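Local structure of xyloglucanase (2JEP) at residues A[107-110]-A[111-114]. The protein hydrolyses xyloglucan, a plant cell-wall polysaccharide, as a bacterial family 5 glycoside hydrolase built on a TIM barrel. Numbering follows the deposited sequence. Where two conformers were deposited one is given.
Sequences AWLN and RIQQ
Trp-108 and Ile-112, one helical turn apart, make an i to i+4 CH-pi contact on the buried side of helix 106-120, near its start, in a beta-alpha-beta unit of the TIM barrel. CD1 of Ile-112 lies over one face of the indole, 3.7 Å from the centroid of the five-membered ring and 16° off its normal. The methyl sits nearest the pyrrole nitrogen, with Ile-112 CD1 3.5 Å from Trp-108 NE1. With CG of Trp-108 opposite its own backbone nitrogen (chi1 -176°), the ring projects out from the helix and leans toward the next turn, where Ile-112 CD1 meets its face. The N-H of the indole is taken up by the carbonyl of Ser-91, and the ring of Tyr-92 meets the indole steeply, so the group is held by polar and aromatic partners together. A leucine in place of Trp-108 would probably leave the Ser-91 carbonyl without this donor and deprive the Ile-112 methyl of its flat aromatic support. Leu-109 CD2 approaches Ile-112 CD1 more loosely, at 4.3 Å. Beneath the side chains run four regular alpha-helical bonds, among them a nearly straight one from Ile-112 N to Trp-108 O (2.9 Å, 171°). The chain of Arg-111 leads away to a salt bridge with Glu-62 and hydrogen bonds to the carbonyl of Val-70 and the hydroxyl of Tyr-118. Helix 106-120 links parallel barrel strands 85-88 and 125-128; Trp-108 and Ile-112 pack on the loop after the first, while Asn-110 OD1 reaches Lys-167 at the end of helix 150-167.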
loop_
_atom_site.group_PDB
_atom_site.type_symbol
_atom_site.label_atom_id
_atom_site.label_comp_id
_atom_site.label_asym_id
_atom_site.label_seq_id
_atom_site.Cartn_x
_atom_site.Cartn_y
_atom_site.Cartn_z
ATOM N N ALA A 107 11.627 9.824 -18.849
ATOM C CA ALA A 107 11.831 8.392 -19.024
ATOM C C ALA A 107 11.283 7.609 -17.844
ATOM O O ALA A 107 10.807 6.491 -18.015
ATOM C CB ALA A 107 13.325 8.089 -19.243
ATOM N N TRP A 108 11.372 8.186 -16.651
ATOM C CA TRP A 108 10.844 7.530 -15.464
ATOM C C TRP A 108 9.310 7.463 -15.520
ATOM O O TRP A 108 8.717 6.408 -15.314
ATOM C CB TRP A 108 11.350 8.239 -14.206
ATOM C CG TRP A 108 10.958 7.614 -12.906
ATOM C CD1 TRP A 108 10.368 8.249 -11.847
ATOM C CD2 TRP A 108 11.173 6.257 -12.493
ATOM N NE1 TRP A 108 10.197 7.356 -10.802
ATOM C CE2 TRP A 108 10.684 6.132 -11.170
ATOM C CE3 TRP A 108 11.737 5.140 -13.106
ATOM C CZ2 TRP A 108 10.736 4.933 -10.454
ATOM C CZ3 TRP A 108 11.797 3.952 -12.397
ATOM C CH2 TRP A 108 11.289 3.848 -11.089
ATOM N N LEU A 109 8.652 8.579 -15.809
ATOM C CA LEU A 109 7.216 8.552 -15.992
ATOM C C LEU A 109 6.797 7.585 -17.094
ATOM O O LEU A 109 5.788 6.893 -16.945
ATOM C CB LEU A 109 6.665 9.943 -16.273
ATOM C CG LEU A 109 6.526 10.915 -15.117
ATOM C CD1 LEU A 109 6.089 12.267 -15.684
ATOM C CD2 LEU A 109 5.565 10.359 -14.074
ATOM N N ASN A 110 7.554 7.513 -18.182
ATOM C CA ASN A 110 7.212 6.563 -19.248
ATOM C C ASN A 110 7.344 5.121 -18.803
ATOM O O ASN A 110 6.554 4.267 -19.197
ATOM C CB ASN A 110 8.067 6.810 -20.493
ATOM C CG ASN A 110 7.656 8.050 -21.226
ATOM O OD1 ASN A 110 6.488 8.438 -21.178
ATOM N ND2 ASN A 110 8.603 8.657 -21.945
ATOM N N ARG A 111 8.338 4.856 -17.962
ATOM C CA ARG A 111 8.498 3.499 -17.431
ATOM C C ARG A 111 7.368 3.130 -16.468
ATOM O O ARG A 111 6.829 2.015 -16.511
ATOM C CB ARG A 111 9.850 3.320 -16.748
ATOM C CG ARG A 111 10.079 1.942 -16.150
ATOM C CD ARG A 111 10.016 0.836 -17.222
ATOM N NE ARG A 111 10.103 -0.470 -16.567
ATOM C CZ ARG A 111 9.583 -1.591 -17.051
ATOM N NH1 ARG A 111 8.988 -1.621 -18.235
ATOM N NH2 ARG A 111 9.617 -2.697 -16.320
ATOM N N ILE A 112 7.036 4.055 -15.574
ATOM C CA ILE A 112 5.933 3.803 -14.644
ATOM C C ILE A 112 4.666 3.512 -15.447
ATOM O O ILE A 112 3.906 2.572 -15.119
ATOM C CB ILE A 112 5.713 5.016 -13.709
ATOM C CG1 ILE A 112 6.956 5.254 -12.841
ATOM C CG2 ILE A 112 4.423 4.839 -12.879
ATOM C CD1 ILE A 112 7.067 6.695 -12.286
ATOM N N GLN A 113 4.426 4.290 -16.501
ATOM C CA GLN A 113 3.235 4.068 -17.305
ATOM C C GLN A 113 3.251 2.691 -17.969
ATOM O O GLN A 113 2.224 2.022 -18.038
ATOM C CB GLN A 113 3.050 5.179 -18.337
ATOM C CG GLN A 113 1.964 4.867 -19.320
ATOM C CD GLN A 113 1.751 5.963 -20.289
ATOM O OE1 GLN A 113 2.665 6.332 -21.027
ATOM N NE2 GLN A 113 0.539 6.474 -20.322
ATOM N N GLN A 114 4.409 2.249 -18.446
ATOM C CA GLN A 114 4.479 0.930 -19.050
ATOM C C GLN A 114 4.102 -0.161 -18.025
ATOM O O GLN A 114 3.352 -1.081 -18.334
ATOM C CB GLN A 114 5.875 0.702 -19.633
ATOM C CG GLN A 114 5.986 -0.489 -20.538
ATOM C CD GLN A 114 5.430 -0.266 -21.938
ATOM O OE1 GLN A 114 5.578 -1.119 -22.813
ATOM N NE2 GLN A 114 4.774 0.864 -22.154
#